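Local coordinates for protein NEQ011 (Nanoarchaeum equitans Kin4-M, PDB 6GQ8) that probably reduces superoxide to hydrogen peroxide at a mononuclear iron centre, as a superoxide reductase of the desulfoferrodoxin family, at residues Pro8-Ile13 with Ser95-His100; Ile43-Leu48 with Arg62-Ala67. All coordinates share one frame; numbering follows the deposited sequence.

Contact 1 of 2, residues Pro8-Ile13 with Ser95-His100; sequences PKHSPI and SYCTLH. With FE (Fe (III) ion), chain E.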
loop_
_atom_site.group_PDB
_atom_site.type_symbol
_atom_site.label_atom_id
_atom_site.label_comp_id
_atom_site.label_asym_id
_atom_site.label_seq_id
_atom_site.Cartn_x
_atom_site.Cartn_y
_atom_site.Cartn_z
ATOM N N PRO A 8 -14.478 20.567 -4.948
ATOM C CA PRO A 8 -13.834 21.056 -3.717
ATOM C C PRO A 8 -13.680 20.003 -2.635
ATOM O O PRO A 8 -12.738 20.086 -1.836
ATOM C CB PRO A 8 -14.765 22.191 -3.266
ATOM C CG PRO A 8 -15.478 22.615 -4.509
ATOM C CD PRO A 8 -15.659 21.366 -5.315
ATOM N N LYS A 9 -14.568 19.011 -2.581
ATOM C CA LYS A 9 -14.515 18.013 -1.520
ATOM C C LYS A 9 -13.639 16.819 -1.868
ATOM O O LYS A 9 -13.121 16.160 -0.959
ATOM C CB LYS A 9 -15.925 17.522 -1.175
ATOM C CG LYS A 9 -16.693 18.435 -0.229
ATOM C CD LYS A 9 -18.020 17.810 0.169
ATOM C CE LYS A 9 -18.723 18.626 1.242
ATOM N NZ LYS A 9 -19.995 17.986 1.681
ATOM N N HIS A 10 -13.462 16.516 -3.156
ATOM C CA HIS A 10 -12.818 15.278 -3.570
ATOM C C HIS A 10 -11.536 15.461 -4.373
ATOM O O HIS A 10 -10.723 14.533 -4.408
ATOM C CB HIS A 10 -13.785 14.425 -4.407
ATOM C CG HIS A 10 -14.998 13.965 -3.659
ATOM N ND1 HIS A 10 -16.215 14.606 -3.752
ATOM C CD2 HIS A 10 -15.189 12.916 -2.825
ATOM C CE1 HIS A 10 -17.100 13.979 -2.996
ATOM N NE2 HIS A 10 -16.503 12.950 -2.422
ATOM N N SER A 11 -11.330 16.608 -5.012
ATOM C CA SER A 11 -10.164 16.776 -5.876
ATOM C C SER A 11 -8.889 16.870 -5.044
ATOM O O SER A 11 -8.827 17.665 -4.100
ATOM C CB SER A 11 -10.311 18.021 -6.750
ATOM O OG SER A 11 -11.324 17.844 -7.724
ATOM N N PRO A 12 -7.857 16.077 -5.350
ATOM C CA PRO A 12 -6.579 16.187 -4.631
ATOM C C PRO A 12 -5.784 17.386 -5.124
ATOM O O PRO A 12 -5.246 17.380 -6.236
ATOM C CB PRO A 12 -5.882 14.860 -4.962
ATOM C CG PRO A 12 -6.444 14.459 -6.287
ATOM C CD PRO A 12 -7.865 14.967 -6.319
ATOM N N ILE A 13 -5.699 18.419 -4.293
ATOM C CA ILE A 13 -5.022 19.654 -4.681
ATOM C C ILE A 13 -3.520 19.480 -4.500
ATOM O O ILE A 13 -3.058 19.036 -3.444
ATOM C CB ILE A 13 -5.546 20.841 -3.858
ATOM C CG1 ILE A 13 -7.047 21.027 -4.088
ATOM C CG2 ILE A 13 -4.788 22.114 -4.212
ATOM C CD1 ILE A 13 -7.425 21.162 -5.548
ATOM N N SER A 95 -6.837 10.322 -6.044
ATOM C CA SER A 95 -7.349 10.079 -4.706
ATOM C C SER A 95 -8.620 9.246 -4.790
ATOM O O SER A 95 -9.330 9.269 -5.800
ATOM C CB SER A 95 -7.632 11.394 -3.974
ATOM O OG SER A 95 -8.618 12.143 -4.660
ATOM N N TYR A 96 -8.907 8.516 -3.715
ATOM C CA TYR A 96 -10.032 7.592 -3.680
ATOM C C TYR A 96 -10.915 7.894 -2.482
ATOM O O TYR A 96 -10.427 7.976 -1.350
ATOM C CB TYR A 96 -9.559 6.137 -3.617
ATOM C CG TYR A 96 -10.680 5.138 -3.410
ATOM C CD1 TYR A 96 -11.582 4.860 -4.427
ATOM C CD2 TYR A 96 -10.823 4.464 -2.207
ATOM C CE1 TYR A 96 -12.604 3.942 -4.248
ATOM C CE2 TYR A 96 -11.844 3.546 -2.019
ATOM C CZ TYR A 96 -12.732 3.290 -3.044
ATOM O OH TYR A 96 -13.750 2.378 -2.862
ATOM N N CYS A 97 -12.207 8.064 -2.739
ATOM C CA CYS A 97 -13.220 8.180 -1.703
ATOM C C CYS A 97 -14.046 6.901 -1.679
ATOM O O CYS A 97 -14.390 6.358 -2.734
ATOM C CB CYS A 97 -14.125 9.390 -1.943
ATOM S SG CYS A 97 -15.593 9.438 -0.896
ATOM N N THR A 98 -14.340 6.409 -0.475
ATOM C CA THR A 98 -15.008 5.120 -0.336
ATOM C C THR A 98 -16.434 5.121 -0.870
ATOM O O THR A 98 -17.019 4.042 -1.016
ATOM C CB THR A 98 -15.009 4.678 1.128
ATOM O OG1 THR A 98 -15.627 5.686 1.934
ATOM C CG2 THR A 98 -13.585 4.444 1.612
ATOM N N LEU A 99 -17.011 6.286 -1.160
ATOM C CA LEU A 99 -18.349 6.360 -1.725
ATOM C C LEU A 99 -18.404 6.982 -3.110
ATOM O O LEU A 99 -19.286 6.621 -3.893
ATOM C CB LEU A 99 -19.282 7.159 -0.799
ATOM C CG LEU A 99 -19.659 6.532 0.542
ATOM C CD1 LEU A 99 -20.703 7.383 1.251
ATOM C CD2 LEU A 99 -20.170 5.115 0.351
ATOM N N HIS A 100 -17.490 7.895 -3.443
ATOM C CA HIS A 100 -17.600 8.674 -4.672
ATOM C C HIS A 100 -16.450 8.420 -5.642
ATOM O O HIS A 100 -16.176 9.258 -6.508
ATOM C CB HIS A 100 -17.721 10.159 -4.335
ATOM C CG HIS A 100 -18.860 10.464 -3.414
ATOM N ND1 HIS A 100 -18.681 10.783 -2.085
ATOM C CD2 HIS A 100 -20.199 10.456 -3.621
ATOM C CE1 HIS A 100 -19.858 10.982 -1.520
ATOM N NE2 HIS A 100 -20.796 10.789 -2.429
HETATM FE FE FE E . -16.989 11.479 -0.802
#

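Contact 2 of 2, residues Ile43-Leu48 with Arg62-Ala67; sequences IQWVDL and RIEFKA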
loop_
_atom_site.group_PDB
_atom_site.type_symbol
_atom_site.label_atom_id
_atom_site.label_comp_id
_atom_site.label_asym_id
_atom_site.label_seq_id
_atom_site.Cartn_x
_atom_site.Cartn_y
_atom_site.Cartn_z
ATOM N N ILE A 43 -11.702 9.671 2.689
ATOM C CA ILE A 43 -10.651 9.635 1.681
ATOM C C ILE A 43 -9.614 8.623 2.151
ATOM O O ILE A 43 -8.998 8.797 3.206
ATOM C CB ILE A 43 -10.020 11.019 1.476
ATOM C CG1 ILE A 43 -11.092 12.070 1.165
ATOM C CG2 ILE A 43 -8.979 10.963 0.361
ATOM C CD1 ILE A 43 -11.870 11.815 -0.104
ATOM N N GLN A 44 -9.431 7.560 1.374
ATOM C CA GLN A 44 -8.625 6.433 1.825
ATOM C C GLN A 44 -7.155 6.566 1.445
ATOM O O GLN A 44 -6.281 6.239 2.253
ATOM C CB GLN A 44 -9.192 5.128 1.262
ATOM C CG GLN A 44 -8.734 3.881 1.998
ATOM C CD GLN A 44 -9.491 2.640 1.555
ATOM O OE1 GLN A 44 -9.189 2.054 0.514
ATOM N NE2 GLN A 44 -10.491 2.242 2.338
ATOM N N TRP A 45 -6.856 7.033 0.235
ATOM C CA TRP A 45 -5.469 7.072 -0.211
ATOM C C TRP A 45 -5.313 8.067 -1.351
ATOM O O TRP A 45 -6.290 8.514 -1.957
ATOM C CB TRP A 45 -4.985 5.681 -0.640
ATOM C CG TRP A 45 -5.848 4.997 -1.665
ATOM C CD1 TRP A 45 -6.813 4.053 -1.428
ATOM C CD2 TRP A 45 -5.817 5.188 -3.084
ATOM N NE1 TRP A 45 -7.379 3.650 -2.612
ATOM C CE2 TRP A 45 -6.782 4.326 -3.644
ATOM C CE3 TRP A 45 -5.054 5.994 -3.939
ATOM C CZ2 TRP A 45 -7.015 4.258 -5.017
ATOM C CZ3 TRP A 45 -5.286 5.925 -5.301
ATOM C CH2 TRP A 45 -6.261 5.064 -5.826
ATOM N N VAL A 46 -4.056 8.403 -1.634
ATOM C CA VAL A 46 -3.690 9.228 -2.779
ATOM C C VAL A 46 -2.444 8.633 -3.425
ATOM O O VAL A 46 -1.482 8.289 -2.732
ATOM C CB VAL A 46 -3.454 10.700 -2.382
ATOM C CG1 VAL A 46 -2.521 10.793 -1.187
ATOM C CG2 VAL A 46 -2.896 11.486 -3.557
ATOM N N ASP A 47 -2.474 8.482 -4.746
ATOM C CA ASP A 47 -1.302 8.105 -5.524
ATOM C C ASP A 47 -0.763 9.338 -6.235
ATOM O O ASP A 47 -1.533 10.139 -6.774
ATOM C CB ASP A 47 -1.640 7.024 -6.553
ATOM C CG ASP A 47 -1.576 5.624 -5.978
ATOM O OD1 ASP A 47 -0.768 5.392 -5.059
ATOM O OD2 ASP A 47 -2.332 4.749 -6.458
ATOM N N LEU A 48 0.560 9.495 -6.228
ATOM C CA LEU A 48 1.218 10.622 -6.879
ATOM C C LEU A 48 2.135 10.100 -7.975
ATOM O O LEU A 48 3.021 9.281 -7.708
ATOM C CB LEU A 48 2.014 11.454 -5.872
ATOM C CG LEU A 48 2.813 12.625 -6.454
ATOM C CD1 LEU A 48 1.888 13.718 -6.975
ATOM C CD2 LEU A 48 3.779 13.180 -5.426
ATOM N N ARG A 62 2.859 6.630 -2.713
ATOM C CA ARG A 62 1.539 6.109 -2.373
ATOM C C ARG A 62 1.314 6.349 -0.887
ATOM O O ARG A 62 2.113 5.900 -0.059
ATOM C CB ARG A 62 1.432 4.621 -2.723
ATOM C CG ARG A 62 0.168 3.918 -2.250
ATOM C CD ARG A 62 -0.017 2.577 -2.971
ATOM N NE ARG A 62 -0.572 2.743 -4.313
ATOM C CZ ARG A 62 -0.709 1.761 -5.199
ATOM N NH1 ARG A 62 -0.322 0.527 -4.899
ATOM N NH2 ARG A 62 -1.236 2.010 -6.391
ATOM N N ILE A 63 0.249 7.073 -0.546
ATOM C CA ILE A 63 -0.040 7.431 0.838
ATOM C C ILE A 63 -1.421 6.899 1.188
ATOM O O ILE A 63 -2.414 7.262 0.545
ATOM C CB ILE A 63 0.022 8.948 1.075
ATOM C CG1 ILE A 63 1.373 9.509 0.626
ATOM C CG2 ILE A 63 -0.226 9.260 2.544
ATOM C CD1 ILE A 63 1.286 10.350 -0.626
ATOM N N GLU A 64 -1.484 6.049 2.207
ATOM C CA GLU A 64 -2.743 5.538 2.727
ATOM C C GLU A 64 -3.057 6.246 4.037
ATOM O O GLU A 64 -2.221 6.275 4.948
ATOM C CB GLU A 64 -2.686 4.026 2.952
ATOM C CG GLU A 64 -2.327 3.197 1.730
ATOM C CD GLU A 64 -3.531 2.489 1.130
ATOM O OE1 GLU A 64 -4.660 2.708 1.621
ATOM O OE2 GLU A 64 -3.345 1.694 0.183
ATOM N N PHE A 65 -4.247 6.837 4.116
ATOM C CA PHE A 65 -4.743 7.453 5.342
ATOM C C PHE A 65 -5.575 6.403 6.071
ATOM O O PHE A 65 -6.684 6.074 5.638
ATOM C CB PHE A 65 -5.557 8.703 5.015
ATOM C CG PHE A 65 -4.890 9.612 4.017
ATOM C CD1 PHE A 65 -3.749 10.321 4.359
ATOM C CD2 PHE A 65 -5.391 9.741 2.732
ATOM C CE1 PHE A 65 -3.129 11.156 3.443
ATOM C CE2 PHE A 65 -4.774 10.571 1.810
ATOM C CZ PHE A 65 -3.642 11.281 2.169
ATOM N N LYS A 66 -5.043 5.877 7.174
ATOM C CA LYS A 66 -5.503 4.595 7.699
ATOM C C LYS A 66 -6.543 4.695 8.806
ATOM O O LYS A 66 -7.322 3.752 8.982
ATOM C CB LYS A 66 -4.311 3.782 8.219
ATOM C CG LYS A 66 -3.373 3.283 7.134
ATOM C CD LYS A 66 -4.104 2.358 6.182
ATOM C CE LYS A 66 -3.187 1.305 5.597
ATOM N NZ LYS A 66 -3.969 0.397 4.723
ATOM N N ALA A 67 -6.579 5.787 9.565
ATOM C CA ALA A 67 -7.478 5.906 10.706
ATOM C C ALA A 67 -8.692 6.747 10.332
ATOM O O ALA A 67 -8.550 7.834 9.761
ATOM C CB ALA A 67 -6.760 6.512 11.911
#

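Contact 1 of 2, residues Pro8-Ile13 with Ser95-His100
His10 and His100 converge on one iron(III) ion with their rings oblique to each other, planes 68° apart and centroids 4.8 Å apart, the two side chains crossing at about a right angle. The nitrogens that meet the metal differ: His10 uses NE2, at 2.2 Å from the iron, whereas His100 reaches it with ND1, the ring nitrogen nearer its own backbone. Because both bind the same iron, NE2 of His10 and ND1 of His100 lie 3.1 Å apart without a hydrogen bond, each lone pair being spent on the metal; they subtend nearly a right angle at the iron. Cys97 approaches the edge of the His10 ring, its CB 3.8 Å from CD2 of His10, and extends SG, anti to its own backbone N (chi1 169°), to bind the iron at 2.5 Å. That sulfur also accepts a fairly straight hydrogen bond from the amide of Leu99, 3.5 Å from N to SG, and a weaker one from that of His100, as the chain turns after strand 89-97.

Farther from the metal, Ser95 OG gives a weak hydrogen bond to the carbonyl O of His10 and rests against the ring of Pro12, OG to CD 3.4 Å. The His10 ring is further positioned by Asn7, whose OD1 is bonded to ND1, and by stacking on Trp103.

His35 and His41 complete the ligand set, giving the four-histidine, one-cysteine iron centre characteristic of superoxide reductases. In this family the thiolate lies trans to the position where superoxide is thought to bind. The amide bonds to Cys97 SG would draw some negative charge from the sulfur and probably tune the iron-sulfur bond, and with it the redox behaviour of the iron.

Contact 2 of 2, residues Ile43-Leu48 with Arg62-Ala67
Trp45, Val46 and Asp47 pair with Glu64, Ile63 and Arg62 in the antiparallel beta hairpin of strands 43-52 and 58-65, in the immunoglobulin-like sandwich of the desulfoferrodoxin domain. Val46 and Ile63 form the hydrogen-bonded pair, each amide N 3.0 Å from the other residue's carbonyl O. Toward the iron end, Phe65 N adds a bond of 2.8 Å to Gln44 O.

Apolar contacts lie on the face of Val46 and Ile63. Val46 CG1 touches CZ of the Phe65 ring at 3.6 Å and CB of Ile63 at 3.9 Å, while strands 22-29 and 74-84 pack against this face.

Charged groups occupy the other face, with Trp45. Glu64 runs alongside Trp45, its OE1 3.7 Å from CB of Trp45; its carboxylate pairs with Lys66 of the third subunit and Arg62 of the second. Strand 58-65 also pairs with a strand of the fourth subunit, continuing the sheet across the interface.

Asp47 and Arg62 run side by side in a salt bridge. Bending at chi3 (-79°) turns the guanidinium side-on to the carboxylate, their planes 34° apart, while NH1 of Arg62 forms a salt bridge with Glu64 of the second subunit. Both Asp47 acceptors lie near the guanidinium plane: NE of Arg62 meets the syn lone pair of Asp47 OD1 at 2.8 Å, and NH2 of Arg62 reaches OD2 of Asp47 at 3.0 Å.

In the fold
The centres of contacts 1 and 2 are 11 Å apart. Contact 1 links the start of strand 12-19, in the three-stranded sheet, to strand 89-97 in the mixed sheet, where 89-97 neighbours strand 43-52 of contact 2. Tyr96 joins them: its O and N probably hydrogen-bond to Gln44 N and Trp45 O. Along the chain, contact 2 is nested inside the long connection closed by contact 1. Contact 2 continues the mixed sheet toward its edge, where strand 58-65 pairs with a strand of the fourth subunit. The mixed sheet thus supplies Cys97, with Ile43 packing beside it, to the iron site and meets other subunits; the other ligands come from loops.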